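Local coordinates for protein glutathione S-transferase (PDB 6J3E) that binds glutathione and, as a serine-type glutathione S-transferase of a white-rot fungus, probably catalyses glutathione-dependent reactions on electrophilic substrates, at residues Gly12-Asp17 / Asn136-Pro141; Ile5-Ile10 / Tyr38-Val43; Pro129-Ala134 / Lys219-Pro224; Val43-Ile48 / Pro141-Phe146; Gln184-Leu189 / Gly238-Gln243. All blocks are in the same frame, centred on the assembly; numbering follows the deposited sequence.

In the fold
The five contacts illustrate how chemistry follows place in a two-domain transferase. Interaction 2 builds the parallel edge of the thioredoxin-like sheet and combines a backbone ladder with apolar and charged flanks. Interactions 1 and 4 both join that N-terminal domain to the loop and helix start at 136-146; they share P141 and are tied by N140 to E44. Interaction 1, partly buried, is polar; interaction 4, at the surface, mixes a salt bridge with contacts of P46 and Y45 to the F146 ring. Interactions 3 and 5 lie within the helical domain and have no hydrogen bond across them: 3 is partly buried beside interaction 1, whereas 5 is buried, on the opposite side of the chain's centre from 2 and 4, next to the second subunit.

Interaction 1 (Gly12-Asp17 / Asn136-Pro141); sequences GNATPD and NAQLNP
G12 runs beside L139 and N13 beside Q138, each pair with its CA atoms 5.1 Å apart, and N13 N donates to Q138 O at 2.9 Å. The Q138 carbonyl is presented by a type I turn from N136 to L139. Q138 O also receives a weak bond from N13 ND2, at 3.3 Å. A stronger bond runs from N13 ND2 to N140 OD1, 2.9 Å away. The acceptor lies in the amide plane of N13, but the donor stands 46° above the carbonyl plane of N140; the two amide planes are 72° apart. N140 is held at its other end by E44, which receives its ND2. Q138 reaches back across the loop: its CG sits between backbone N and carbonyl carbon (chi1 57°) and the chain then bends, bringing Q138 OE1 to A14 N at 3.1 Å. G12, lacking a side chain, lets Q138 OE1 come to 3.5 Å from G12 CA, while Q138 NE2 bonds to T135 O. The contact lies in the interface between the thioredoxin-like N-terminal domain and the helical C-terminal domain that make up the glutathione S-transferase fold, joining the loop after strand 5-9 to the connection between helices 109-136 and 141-153.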
# COMPACT_ATOMS: atom_id res chain seq x y z
N GLY A 12 28.91 5.15 6.90
CA GLY A 12 28.95 3.86 7.56
C GLY A 12 30.16 3.09 7.09
O GLY A 12 30.85 3.49 6.15
N ASN A 13 30.42 1.97 7.75
CA ASN A 13 31.64 1.22 7.48
C ASN A 13 31.42 -0.07 6.70
O ASN A 13 32.39 -0.78 6.43
CB ASN A 13 32.37 0.94 8.80
CG ASN A 13 33.06 2.18 9.32
OD1 ASN A 13 34.17 2.50 8.89
ND2 ASN A 13 32.39 2.92 10.20
N ALA A 14 30.17 -0.38 6.32
CA ALA A 14 29.93 -1.62 5.60
C ALA A 14 30.68 -1.65 4.28
O ALA A 14 31.13 -2.72 3.85
CB ALA A 14 28.42 -1.82 5.37
N THR A 15 30.82 -0.50 3.64
CA THR A 15 31.48 -0.45 2.34
C THR A 15 32.47 0.70 2.33
O THR A 15 32.27 1.71 3.00
CB THR A 15 30.51 -0.26 1.17
OG1 THR A 15 29.96 1.07 1.20
CG2 THR A 15 29.40 -1.28 1.18
N PRO A 16 33.55 0.55 1.57
CA PRO A 16 34.43 1.70 1.30
C PRO A 16 33.69 2.94 0.83
O PRO A 16 34.18 4.05 1.06
CB PRO A 16 35.37 1.16 0.22
CG PRO A 16 35.43 -0.32 0.49
CD PRO A 16 34.09 -0.71 1.04
N ASP A 17 32.54 2.79 0.17
CA ASP A 17 31.73 3.95 -0.22
C ASP A 17 31.35 4.79 0.96
O ASP A 17 31.12 5.99 0.80
CB ASP A 17 30.43 3.53 -0.89
CG ASP A 17 30.63 2.55 -1.97
OD1 ASP A 17 30.02 2.73 -3.03
OD2 ASP A 17 31.35 1.54 -1.77
N ASN A 136 23.73 -0.92 13.21
CA ASN A 136 24.39 -0.33 14.36
C ASN A 136 25.85 -0.76 14.43
O ASN A 136 26.74 0.07 14.64
CB ASN A 136 23.66 -0.69 15.64
CG ASN A 136 24.31 -0.07 16.86
OD1 ASN A 136 24.16 1.12 17.10
ND2 ASN A 136 25.03 -0.89 17.65
N ALA A 137 26.11 -2.05 14.21
CA ALA A 137 27.45 -2.61 14.27
C ALA A 137 28.39 -2.05 13.23
O ALA A 137 29.59 -2.35 13.29
CB ALA A 137 27.38 -4.14 14.10
N GLN A 138 27.92 -1.27 12.26
CA GLN A 138 28.82 -0.70 11.27
C GLN A 138 28.82 0.82 11.30
O GLN A 138 29.40 1.45 10.41
CB GLN A 138 28.50 -1.22 9.87
CG GLN A 138 27.08 -0.96 9.41
CD GLN A 138 26.94 0.36 8.69
OE1 GLN A 138 27.59 0.59 7.65
NE2 GLN A 138 26.10 1.23 9.23
N LEU A 139 28.20 1.41 12.31
CA LEU A 139 28.22 2.87 12.46
C LEU A 139 29.50 3.34 13.13
O LEU A 139 30.08 2.65 13.98
CB LEU A 139 27.01 3.34 13.27
CG LEU A 139 25.68 3.21 12.55
CD1 LEU A 139 24.52 3.55 13.46
CD2 LEU A 139 25.69 4.08 11.29
N ASN A 140 29.96 4.53 12.72
CA ASN A 140 31.01 5.24 13.44
C ASN A 140 30.59 5.40 14.90
O ASN A 140 29.41 5.54 15.21
CB ASN A 140 31.27 6.62 12.83
CG ASN A 140 31.96 6.54 11.50
OD1 ASN A 140 32.73 5.62 11.24
ND2 ASN A 140 31.69 7.51 10.63
N PRO A 141 31.56 5.43 15.81
CA PRO A 141 31.23 5.46 17.26
C PRO A 141 30.23 6.53 17.70
O PRO A 141 29.37 6.24 18.54
CB PRO A 141 32.61 5.67 17.89
CG PRO A 141 33.57 5.05 16.91
CD PRO A 141 33.00 5.28 15.55

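Interaction 2 (Ile5-Ile10 / Tyr38-Val43); sequences IQFYDI and YKTIWV
The beta-alpha-beta unit that opens the thioredoxin-like domain brings strands 5-9 and 38-42 together in parallel, pairing I5 with Y38 through to D9 with W42. Backbone bonds zigzag between them, from K39 N to I5 O (2.6 Å) at one end to V43 N to D9 O (2.7 Å) at the other, with F7 and I41 each bonded through both N and O. On the face carrying Y8, I41 CG1 lies over one face of the Y8 ring, and I41 CD1 comes to 3.4 Å from Y8 CE2; V43 CG2 meets the same ring at its edge. Q6 and K39 run alongside each other there, but the modelled gap between their polar ends is too short to trust. On the other face, the F7 and Y38 rings stand nearly perpendicular, planes 88° apart, with F7 CD2 3.8 Å from Y38 CE2 and T40 OG1 at the edge of both. With CG anti to the backbone N (chi1 -162°), the D9 carboxylate lies along W42, 24° from its plane, D9 OD2 3.5 Å from W42 CZ3. D9 OD1 accepts I10 N at 2.7 Å; R28 and T24 also hold the carboxylate. Helix 22-34 covers F7 and Y38, helix 48-55 touches Y8 and V43, and strand 73-76 flanks strand 5-9 on the side away from 38-42, the sheet's edge within this chain.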
# COMPACT_ATOMS: atom_id res chain seq x y z
N ILE A 5 24.39 20.44 -6.48
CA ILE A 5 23.49 19.93 -5.44
C ILE A 5 24.30 19.41 -4.26
O ILE A 5 25.25 18.64 -4.42
CB ILE A 5 22.60 18.81 -5.99
CG1 ILE A 5 21.64 19.36 -7.02
CG2 ILE A 5 21.78 18.17 -4.86
CD1 ILE A 5 20.39 19.90 -6.38
N GLN A 6 23.90 19.81 -3.06
CA GLN A 6 24.47 19.25 -1.85
C GLN A 6 23.55 18.15 -1.34
O GLN A 6 22.33 18.34 -1.25
CB GLN A 6 24.66 20.36 -0.82
CG GLN A 6 25.53 21.47 -1.35
CD GLN A 6 26.12 22.30 -0.24
OE1 GLN A 6 27.34 22.30 -0.04
NE2 GLN A 6 25.26 23.01 0.50
N PHE A 7 24.13 16.99 -1.05
CA PHE A 7 23.39 15.77 -0.73
C PHE A 7 23.90 15.25 0.60
O PHE A 7 25.05 14.82 0.69
CB PHE A 7 23.55 14.72 -1.82
CG PHE A 7 23.06 13.35 -1.44
CD1 PHE A 7 21.79 13.16 -0.94
CD2 PHE A 7 23.86 12.23 -1.65
CE1 PHE A 7 21.34 11.88 -0.62
CE2 PHE A 7 23.42 10.96 -1.34
CZ PHE A 7 22.15 10.79 -0.82
N TYR A 8 23.05 15.27 1.62
CA TYR A 8 23.46 14.91 2.97
C TYR A 8 23.13 13.45 3.24
O TYR A 8 22.01 12.99 2.98
CB TYR A 8 22.80 15.83 3.99
CG TYR A 8 23.20 17.28 3.77
CD1 TYR A 8 22.61 18.06 2.77
CD2 TYR A 8 24.19 17.88 4.55
CE1 TYR A 8 22.99 19.38 2.55
CE2 TYR A 8 24.57 19.21 4.34
CZ TYR A 8 23.96 19.95 3.35
OH TYR A 8 24.34 21.26 3.15
N ASP A 9 24.12 12.73 3.76
CA ASP A 9 24.09 11.28 3.87
C ASP A 9 24.80 10.91 5.17
O ASP A 9 25.55 11.70 5.74
CB ASP A 9 24.76 10.64 2.64
CG ASP A 9 24.41 9.17 2.43
OD1 ASP A 9 23.75 8.55 3.29
OD2 ASP A 9 24.85 8.63 1.40
N ILE A 10 24.52 9.69 5.64
CA ILE A 10 25.05 9.17 6.90
C ILE A 10 26.18 8.20 6.57
O ILE A 10 25.93 7.18 5.90
CB ILE A 10 23.96 8.44 7.70
CG1 ILE A 10 22.81 9.38 8.06
CG2 ILE A 10 24.54 7.79 8.94
CD1 ILE A 10 21.57 8.65 8.60
N TYR A 38 26.04 16.13 -7.94
CA TYR A 38 25.86 16.54 -6.56
C TYR A 38 27.13 16.28 -5.79
O TYR A 38 28.00 15.52 -6.22
CB TYR A 38 24.71 15.79 -5.90
CG TYR A 38 24.88 14.29 -5.98
CD1 TYR A 38 24.47 13.58 -7.10
CD2 TYR A 38 25.46 13.59 -4.93
CE1 TYR A 38 24.62 12.23 -7.17
CE2 TYR A 38 25.61 12.23 -5.00
CZ TYR A 38 25.19 11.56 -6.13
OH TYR A 38 25.32 10.20 -6.22
N LYS A 39 27.21 16.91 -4.63
CA LYS A 39 28.29 16.70 -3.68
C LYS A 39 27.70 16.07 -2.42
O LYS A 39 26.63 16.48 -1.95
CB LYS A 39 28.96 18.04 -3.36
CG LYS A 39 30.02 18.00 -2.27
CD LYS A 39 30.51 19.41 -1.92
CE LYS A 39 29.36 20.42 -1.88
NZ LYS A 39 29.39 21.22 -0.62
N THR A 40 28.38 15.06 -1.88
CA THR A 40 27.90 14.40 -0.68
C THR A 40 28.50 15.04 0.56
O THR A 40 29.70 15.27 0.63
CB THR A 40 28.21 12.91 -0.70
OG1 THR A 40 27.48 12.29 -1.76
CG2 THR A 40 27.78 12.28 0.64
N ILE A 41 27.64 15.31 1.55
CA ILE A 41 28.05 15.84 2.85
C ILE A 41 27.68 14.80 3.91
O ILE A 41 26.49 14.52 4.13
CB ILE A 41 27.38 17.18 3.15
CG1 ILE A 41 27.73 18.20 2.06
CG2 ILE A 41 27.81 17.66 4.50
CD1 ILE A 41 27.35 19.62 2.38
N TRP A 42 28.70 14.26 4.60
CA TRP A 42 28.52 13.13 5.52
C TRP A 42 28.18 13.64 6.91
O TRP A 42 28.94 14.42 7.50
CB TRP A 42 29.79 12.27 5.54
CG TRP A 42 30.06 11.66 4.17
CD1 TRP A 42 30.97 12.08 3.24
CD2 TRP A 42 29.36 10.56 3.57
NE1 TRP A 42 30.90 11.28 2.11
CE2 TRP A 42 29.92 10.35 2.30
CE3 TRP A 42 28.33 9.72 4.00
CZ2 TRP A 42 29.48 9.34 1.45
CZ3 TRP A 42 27.90 8.71 3.17
CH2 TRP A 42 28.47 8.53 1.91
N VAL A 43 27.05 13.18 7.45
CA VAL A 43 26.52 13.68 8.72
C VAL A 43 26.26 12.52 9.66
O VAL A 43 25.57 11.56 9.30
CB VAL A 43 25.24 14.51 8.50
CG1 VAL A 43 24.63 14.90 9.85
CG2 VAL A 43 25.56 15.75 7.65

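Interaction 3 (Pro129-Ala134 / Lys219-Pro224); sequences PIMLPA and KRVLGP
A134 and V221 bring two helices together, their CA atoms 6.6 Å apart. The helix through 129-134 is kinked: the backbone nitrogens of P129, I130 and P133 make no bond to the preceding turn, and neither proline has an N-H to offer. Helix 206-222 stops here, G223 N bonding back to K219 O at 2.9 Å while G223 itself turns off with phi 107°. A134 directs its methyl at the partner, where A134 CB meets V221 CG1 at 3.6 Å and L222 CD2 at 3.8 Å, touching both branched side chains. This is apolar helix-to-helix contact inside the all-helical C-terminal domain of the glutathione S-transferase fold, without a hydrogen bond from one segment to the other. M131 reaches the partner by a folded chain. Bends at chi2 (-53°) and chi3 (-55°) carry M131 CE to 3.7 Å from V221 CG1 and leave M131 SD 3.8 Å from L222 CG. I130 adds a looser touch, I130 CG2 to L222 CD1 at 4.3 Å, and packs as well on A174, W175 and I178 of helix 169-189. R220 instead extends its side chain away from 129-134, forming salt bridges to D17 and E251 and donating its NE to A19 O.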
# COMPACT_ATOMS: atom_id res chain seq x y z
N PRO A 129 13.97 -5.87 12.77
CA PRO A 129 14.63 -6.66 13.83
C PRO A 129 15.97 -7.25 13.42
O PRO A 129 16.82 -7.45 14.29
CB PRO A 129 13.60 -7.75 14.17
CG PRO A 129 12.64 -7.74 13.12
CD PRO A 129 12.62 -6.38 12.50
N ILE A 130 16.19 -7.50 12.13
CA ILE A 130 17.47 -8.00 11.67
C ILE A 130 18.39 -6.87 11.24
O ILE A 130 19.59 -6.90 11.51
CB ILE A 130 17.26 -9.01 10.53
CG1 ILE A 130 16.77 -10.35 11.10
CG2 ILE A 130 18.53 -9.15 9.68
CD1 ILE A 130 16.10 -11.24 10.10
N MET A 131 17.83 -5.85 10.59
CA MET A 131 18.67 -4.88 9.91
C MET A 131 19.13 -3.74 10.80
O MET A 131 20.25 -3.26 10.65
CB MET A 131 17.93 -4.34 8.68
CG MET A 131 17.79 -5.34 7.54
SD MET A 131 19.39 -6.05 7.04
CE MET A 131 20.35 -4.56 6.70
N LEU A 132 18.30 -3.28 11.74
CA LEU A 132 18.75 -2.19 12.61
C LEU A 132 19.93 -2.58 13.48
O LEU A 132 20.89 -1.79 13.57
CB LEU A 132 17.58 -1.67 13.45
CG LEU A 132 16.38 -1.08 12.71
CD1 LEU A 132 15.51 -0.23 13.62
CD2 LEU A 132 16.82 -0.30 11.50
N PRO A 133 19.96 -3.75 14.13
CA PRO A 133 21.19 -4.15 14.82
C PRO A 133 22.37 -4.27 13.88
O PRO A 133 23.48 -3.83 14.20
CB PRO A 133 20.83 -5.49 15.45
CG PRO A 133 19.35 -5.48 15.53
CD PRO A 133 18.89 -4.74 14.33
N ALA A 134 22.16 -4.86 12.71
CA ALA A 134 23.25 -4.94 11.74
C ALA A 134 23.78 -3.55 11.39
O ALA A 134 25.00 -3.36 11.30
CB ALA A 134 22.78 -5.68 10.49
N LYS A 219 21.99 -5.77 1.22
CA LYS A 219 23.15 -6.40 0.61
C LYS A 219 24.43 -5.85 1.19
O LYS A 219 25.34 -6.62 1.53
CB LYS A 219 23.13 -6.21 -0.91
CG LYS A 219 24.34 -6.82 -1.61
CD LYS A 219 24.31 -6.58 -3.13
CE LYS A 219 25.42 -7.34 -3.86
NZ LYS A 219 25.31 -7.23 -5.33
N ARG A 220 24.52 -4.53 1.33
CA ARG A 220 25.79 -3.96 1.77
C ARG A 220 26.00 -4.15 3.26
O ARG A 220 27.12 -4.47 3.69
CB ARG A 220 25.86 -2.49 1.36
CG ARG A 220 26.18 -2.36 -0.11
CD ARG A 220 25.59 -1.11 -0.72
NE ARG A 220 26.53 -0.01 -0.72
CZ ARG A 220 27.10 0.50 -1.80
NH1 ARG A 220 26.82 0.01 -3.00
NH2 ARG A 220 27.94 1.50 -1.66
N VAL A 221 24.94 -4.03 4.06
CA VAL A 221 25.10 -4.09 5.51
C VAL A 221 25.26 -5.53 5.99
O VAL A 221 26.17 -5.82 6.77
CB VAL A 221 23.93 -3.39 6.22
CG1 VAL A 221 23.87 -3.77 7.70
CG2 VAL A 221 24.08 -1.88 6.07
N LEU A 222 24.39 -6.44 5.55
CA LEU A 222 24.61 -7.84 5.90
C LEU A 222 25.84 -8.41 5.20
O LEU A 222 26.48 -9.33 5.73
CB LEU A 222 23.37 -8.67 5.56
CG LEU A 222 22.21 -8.50 6.53
CD1 LEU A 222 21.15 -9.57 6.31
CD2 LEU A 222 22.72 -8.54 7.95
N GLY A 223 26.20 -7.88 4.04
CA GLY A 223 27.41 -8.28 3.36
C GLY A 223 27.14 -9.13 2.13
O GLY A 223 26.40 -10.12 2.17
N PRO A 224 27.76 -8.75 1.00
CA PRO A 224 27.53 -9.49 -0.25
C PRO A 224 27.83 -10.98 -0.16
O PRO A 224 27.28 -11.76 -0.95
CB PRO A 224 28.48 -8.80 -1.25
CG PRO A 224 28.85 -7.50 -0.63
CD PRO A 224 28.66 -7.59 0.84

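Interaction 4 (Val43-Ile48 / Pro141-Phe146)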
# COMPACT_ATOMS: atom_id res chain seq x y z
N VAL A 43 27.05 13.18 7.45
CA VAL A 43 26.52 13.68 8.72
C VAL A 43 26.26 12.52 9.66
O VAL A 43 25.57 11.56 9.30
CB VAL A 43 25.24 14.51 8.50
CG1 VAL A 43 24.63 14.90 9.85
CG2 VAL A 43 25.56 15.75 7.65
N GLU A 44 26.81 12.61 10.87
CA GLU A 44 26.58 11.57 11.86
C GLU A 44 25.15 11.68 12.39
O GLU A 44 24.56 12.76 12.44
CB GLU A 44 27.58 11.68 13.01
CG GLU A 44 29.03 11.45 12.61
CD GLU A 44 29.34 10.02 12.18
OE1 GLU A 44 28.55 9.10 12.52
OE2 GLU A 44 30.37 9.81 11.50
N TYR A 45 24.61 10.53 12.78
CA TYR A 45 23.25 10.45 13.32
C TYR A 45 22.94 11.53 14.35
O TYR A 45 21.91 12.20 14.21
CB TYR A 45 23.01 9.06 13.92
CG TYR A 45 22.11 8.19 13.07
CD1 TYR A 45 20.74 8.46 12.98
CD2 TYR A 45 22.62 7.12 12.34
CE1 TYR A 45 19.91 7.67 12.20
CE2 TYR A 45 21.79 6.33 11.55
CZ TYR A 45 20.44 6.60 11.49
OH TYR A 45 19.60 5.83 10.71
N PRO A 46 23.77 11.77 15.37
CA PRO A 46 23.37 12.73 16.41
C PRO A 46 23.43 14.20 15.95
O PRO A 46 22.84 15.06 16.62
CB PRO A 46 24.36 12.45 17.55
CG PRO A 46 25.56 11.86 16.87
CD PRO A 46 25.07 11.13 15.67
N ASP A 47 24.08 14.50 14.83
CA ASP A 47 24.14 15.84 14.29
C ASP A 47 23.04 16.12 13.28
O ASP A 47 22.96 17.25 12.78
CB ASP A 47 25.48 16.11 13.60
CG ASP A 47 26.67 15.65 14.42
OD1 ASP A 47 26.62 15.73 15.67
OD2 ASP A 47 27.67 15.20 13.80
N ILE A 48 22.20 15.13 12.97
CA ILE A 48 21.27 15.29 11.86
C ILE A 48 20.32 16.46 12.12
O ILE A 48 20.15 17.34 11.28
CB ILE A 48 20.51 13.98 11.61
CG1 ILE A 48 21.43 12.95 10.96
CG2 ILE A 48 19.32 14.21 10.72
CD1 ILE A 48 20.81 11.57 10.80
N PRO A 141 31.56 5.43 15.81
CA PRO A 141 31.23 5.46 17.26
C PRO A 141 30.23 6.53 17.70
O PRO A 141 29.37 6.24 18.54
CB PRO A 141 32.61 5.67 17.89
CG PRO A 141 33.57 5.05 16.91
CD PRO A 141 33.00 5.28 15.55
N ARG A 142 30.31 7.76 17.19
CA ARG A 142 29.36 8.79 17.62
C ARG A 142 27.93 8.43 17.20
O ARG A 142 26.99 8.58 18.00
CB ARG A 142 29.77 10.16 17.06
CG ARG A 142 31.13 10.70 17.51
CD ARG A 142 31.23 12.22 17.31
NE ARG A 142 30.07 12.89 17.91
CZ ARG A 142 29.21 13.66 17.26
NH1 ARG A 142 29.38 13.91 15.96
NH2 ARG A 142 28.19 14.18 17.91
N SER A 143 27.75 7.97 15.96
CA SER A 143 26.44 7.50 15.51
C SER A 143 26.01 6.24 16.25
O SER A 143 24.81 6.05 16.49
CB SER A 143 26.44 7.22 14.00
OG SER A 143 26.34 8.41 13.22
N GLU A 144 26.96 5.37 16.60
CA GLU A 144 26.61 4.12 17.29
C GLU A 144 26.05 4.40 18.67
O GLU A 144 25.05 3.79 19.07
CB GLU A 144 27.83 3.20 17.38
CG GLU A 144 27.52 1.77 17.81
CD GLU A 144 27.28 1.63 19.31
OE1 GLU A 144 26.59 0.65 19.71
OE2 GLU A 144 27.79 2.48 20.10
N GLU A 145 26.68 5.29 19.44
CA GLU A 145 26.13 5.66 20.74
C GLU A 145 24.69 6.16 20.58
O GLU A 145 23.78 5.71 21.29
CB GLU A 145 27.02 6.73 21.40
CG GLU A 145 26.61 7.13 22.84
CD GLU A 145 25.44 8.12 22.91
OE1 GLU A 145 24.61 7.98 23.83
OE2 GLU A 145 25.35 9.04 22.06
N PHE A 146 24.47 7.06 19.62
CA PHE A 146 23.15 7.62 19.39
C PHE A 146 22.16 6.56 18.89
O PHE A 146 21.02 6.49 19.36
CB PHE A 146 23.26 8.77 18.39
CG PHE A 146 21.95 9.46 18.11
CD1 PHE A 146 21.07 8.94 17.17
CD2 PHE A 146 21.62 10.65 18.76
CE1 PHE A 146 19.87 9.58 16.89
CE2 PHE A 146 20.42 11.29 18.49
CZ PHE A 146 19.54 10.77 17.54
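The guanidinium of R142 has P46 CG over one face, 3.7 Å from R142 NH2, and the carboxylate of D47 at its edge. The two charged groups are nearly coplanar, 19° apart, and meet end-on in a salt bridge: R142 NH1 reaches the syn lone pair of D47 OD2 at 3.0 Å and R142 NH2 reaches D47 OD1 at 3.1 Å. P46 also lies over a face of the F146 ring, a CH-pi contact with P46 CA 4.0 Å from the centroid; P46 CB comes to 3.5 Å from F146 CD2. F146 CG, anti to the backbone N (chi1 -179°), sends the ring toward P46 and Y45. The contact spans the domain boundary of the transferase, joining the turn before helix 48-55 to the first turns of helix 141-153. S143 OG accepts Y45 N at 2.8 Å and donates to E44 OE1, though that modelled distance is doubtfully short. Y45 CB touches F146 CD1 at 3.8 Å, the Y45 ring meets F147 edge-to-face, and its side chain comes to about 4 Å from that of R151, a glutathione-binding residue.

Interaction 5 (Gln184-Leu189 / Gly238-Gln243)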
# COMPACT_ATOMS: atom_id res chain seq x y z
N GLN A 184 4.83 -10.52 -1.56
CA GLN A 184 3.72 -9.68 -1.98
C GLN A 184 4.17 -8.72 -3.07
O GLN A 184 3.41 -8.42 -3.99
CB GLN A 184 3.17 -8.92 -0.79
CG GLN A 184 2.71 -9.81 0.31
CD GLN A 184 2.47 -9.01 1.55
OE1 GLN A 184 3.26 -9.04 2.50
NE2 GLN A 184 1.37 -8.25 1.56
N ILE A 185 5.40 -8.21 -2.98
CA ILE A 185 5.84 -7.33 -4.05
C ILE A 185 5.89 -8.11 -5.35
O ILE A 185 5.39 -7.65 -6.39
CB ILE A 185 7.20 -6.69 -3.71
CG1 ILE A 185 7.14 -5.95 -2.38
CG2 ILE A 185 7.60 -5.69 -4.82
CD1 ILE A 185 8.34 -5.02 -2.17
N ALA A 186 6.44 -9.33 -5.31
CA ALA A 186 6.53 -10.15 -6.50
C ALA A 186 5.15 -10.38 -7.11
O ALA A 186 4.97 -10.22 -8.32
CB ALA A 186 7.21 -11.48 -6.19
N LYS A 187 4.16 -10.70 -6.27
CA LYS A 187 2.80 -10.88 -6.77
C LYS A 187 2.25 -9.58 -7.35
O LYS A 187 1.61 -9.60 -8.41
CB LYS A 187 1.90 -11.45 -5.67
CG LYS A 187 1.87 -12.99 -5.61
CD LYS A 187 1.84 -13.61 -7.05
CE LYS A 187 0.92 -14.83 -7.20
NZ LYS A 187 0.42 -15.01 -8.61
N TRP A 188 2.53 -8.43 -6.72
CA TRP A 188 2.12 -7.16 -7.32
C TRP A 188 2.69 -6.99 -8.72
O TRP A 188 2.01 -6.47 -9.62
CB TRP A 188 2.56 -5.98 -6.47
CG TRP A 188 2.07 -6.01 -5.09
CD1 TRP A 188 1.05 -6.78 -4.60
CD2 TRP A 188 2.58 -5.26 -4.00
NE1 TRP A 188 0.90 -6.54 -3.26
CE2 TRP A 188 1.83 -5.61 -2.86
CE3 TRP A 188 3.61 -4.32 -3.86
CZ2 TRP A 188 2.07 -5.05 -1.61
CZ3 TRP A 188 3.84 -3.77 -2.62
CH2 TRP A 188 3.08 -4.14 -1.51
N LEU A 189 3.95 -7.39 -8.92
CA LEU A 189 4.66 -7.17 -10.17
C LEU A 189 4.26 -8.14 -11.27
O LEU A 189 4.67 -7.93 -12.41
CB LEU A 189 6.17 -7.28 -9.95
CG LEU A 189 6.68 -6.03 -9.27
CD1 LEU A 189 8.15 -6.20 -8.82
CD2 LEU A 189 6.50 -4.85 -10.24
N GLY A 238 15.11 -15.27 -8.24
CA GLY A 238 16.12 -14.23 -8.26
C GLY A 238 15.63 -12.84 -8.55
O GLY A 238 16.46 -11.97 -8.85
N LYS A 239 14.32 -12.58 -8.43
CA LYS A 239 13.78 -11.30 -8.91
C LYS A 239 14.51 -10.11 -8.32
O LYS A 239 14.75 -9.11 -9.01
CB LYS A 239 12.28 -11.20 -8.61
CG LYS A 239 11.67 -9.86 -9.05
CD LYS A 239 10.17 -9.80 -8.79
CE LYS A 239 9.39 -10.75 -9.70
NZ LYS A 239 9.48 -10.40 -11.14
N TRP A 240 14.87 -10.18 -7.04
CA TRP A 240 15.46 -9.01 -6.40
C TRP A 240 16.90 -8.82 -6.82
O TRP A 240 17.35 -7.68 -7.00
CB TRP A 240 15.32 -9.15 -4.89
CG TRP A 240 13.93 -9.63 -4.56
CD1 TRP A 240 13.59 -10.79 -3.89
CD2 TRP A 240 12.70 -9.00 -4.93
NE1 TRP A 240 12.22 -10.88 -3.80
CE2 TRP A 240 11.66 -9.80 -4.43
CE3 TRP A 240 12.38 -7.81 -5.60
CZ2 TRP A 240 10.31 -9.46 -4.61
CZ3 TRP A 240 11.05 -7.48 -5.78
CH2 TRP A 240 10.02 -8.30 -5.29
N ALA A 241 17.63 -9.92 -7.01
CA ALA A 241 18.98 -9.83 -7.55
C ALA A 241 18.95 -9.15 -8.91
O ALA A 241 19.79 -8.29 -9.20
CB ALA A 241 19.61 -11.21 -7.64
N LYS A 242 17.95 -9.48 -9.72
CA LYS A 242 17.88 -8.92 -11.07
C LYS A 242 17.63 -7.41 -11.04
O LYS A 242 18.25 -6.66 -11.80
CB LYS A 242 16.79 -9.65 -11.86
CG LYS A 242 17.08 -11.15 -11.95
CD LYS A 242 15.98 -11.93 -12.62
CE LYS A 242 16.32 -13.43 -12.62
NZ LYS A 242 15.15 -14.27 -13.03
N GLN A 243 16.77 -6.94 -10.14
CA GLN A 243 16.61 -5.50 -10.02
C GLN A 243 17.91 -4.83 -9.62
O GLN A 243 18.25 -3.77 -10.15
CB GLN A 243 15.52 -5.16 -9.02
CG GLN A 243 14.18 -5.47 -9.58
CD GLN A 243 13.12 -5.35 -8.54
OE1 GLN A 243 13.36 -5.62 -7.36
NE2 GLN A 243 11.92 -4.97 -8.95
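Apolar side-chain contact is led by W240, the outer corner of whose six-membered ring, CH2, abuts the helix at I185 and A186. W240 CH2 lies 3.6 Å from I185 CG2. A186 CB adds a touch at 4.0 Å from W240 CZ2, and L189 CD1 a looser one at 4.4 Å from W240 CZ3. The ring edge also packs on backbone, with A186 N near the ring plane and 3.7 Å from W240 CH2. Long side chains bridge the gap here, for the axes of the segments 184-189 and 238-243 pass 11.4 Å apart, crossing at 75°. A further kind of contact uses the hydrocarbon part of a lysine. K239 runs out with CG anti to its N, then bends at chi3 (-69°) and chi4 (-65°), laying K239 CD 4.1 Å from L189 CD1 and K239 CE beside A186 CB. Q243 differs: coming at L189 from the opposite direction, it rests its amide nitrogen NE2 against the methyl L189 CD1, 4.0 Å away, and gives its bond to L197 O. Other polar ends are likewise satisfied beyond the two segments, K239 NZ by a salt bridge to D195 and a bond to K196 O, W240 NE1 by D236. F182 meets the indole edge-to-face, and A110 of the second subunit packs on L189. With no hydrogen bond joining 184-189 to 238-243, the pair rests on van der Waals contact, largely of carbon, while the ends of K239 and Q243 find polar partners in the loop after helix 169-189.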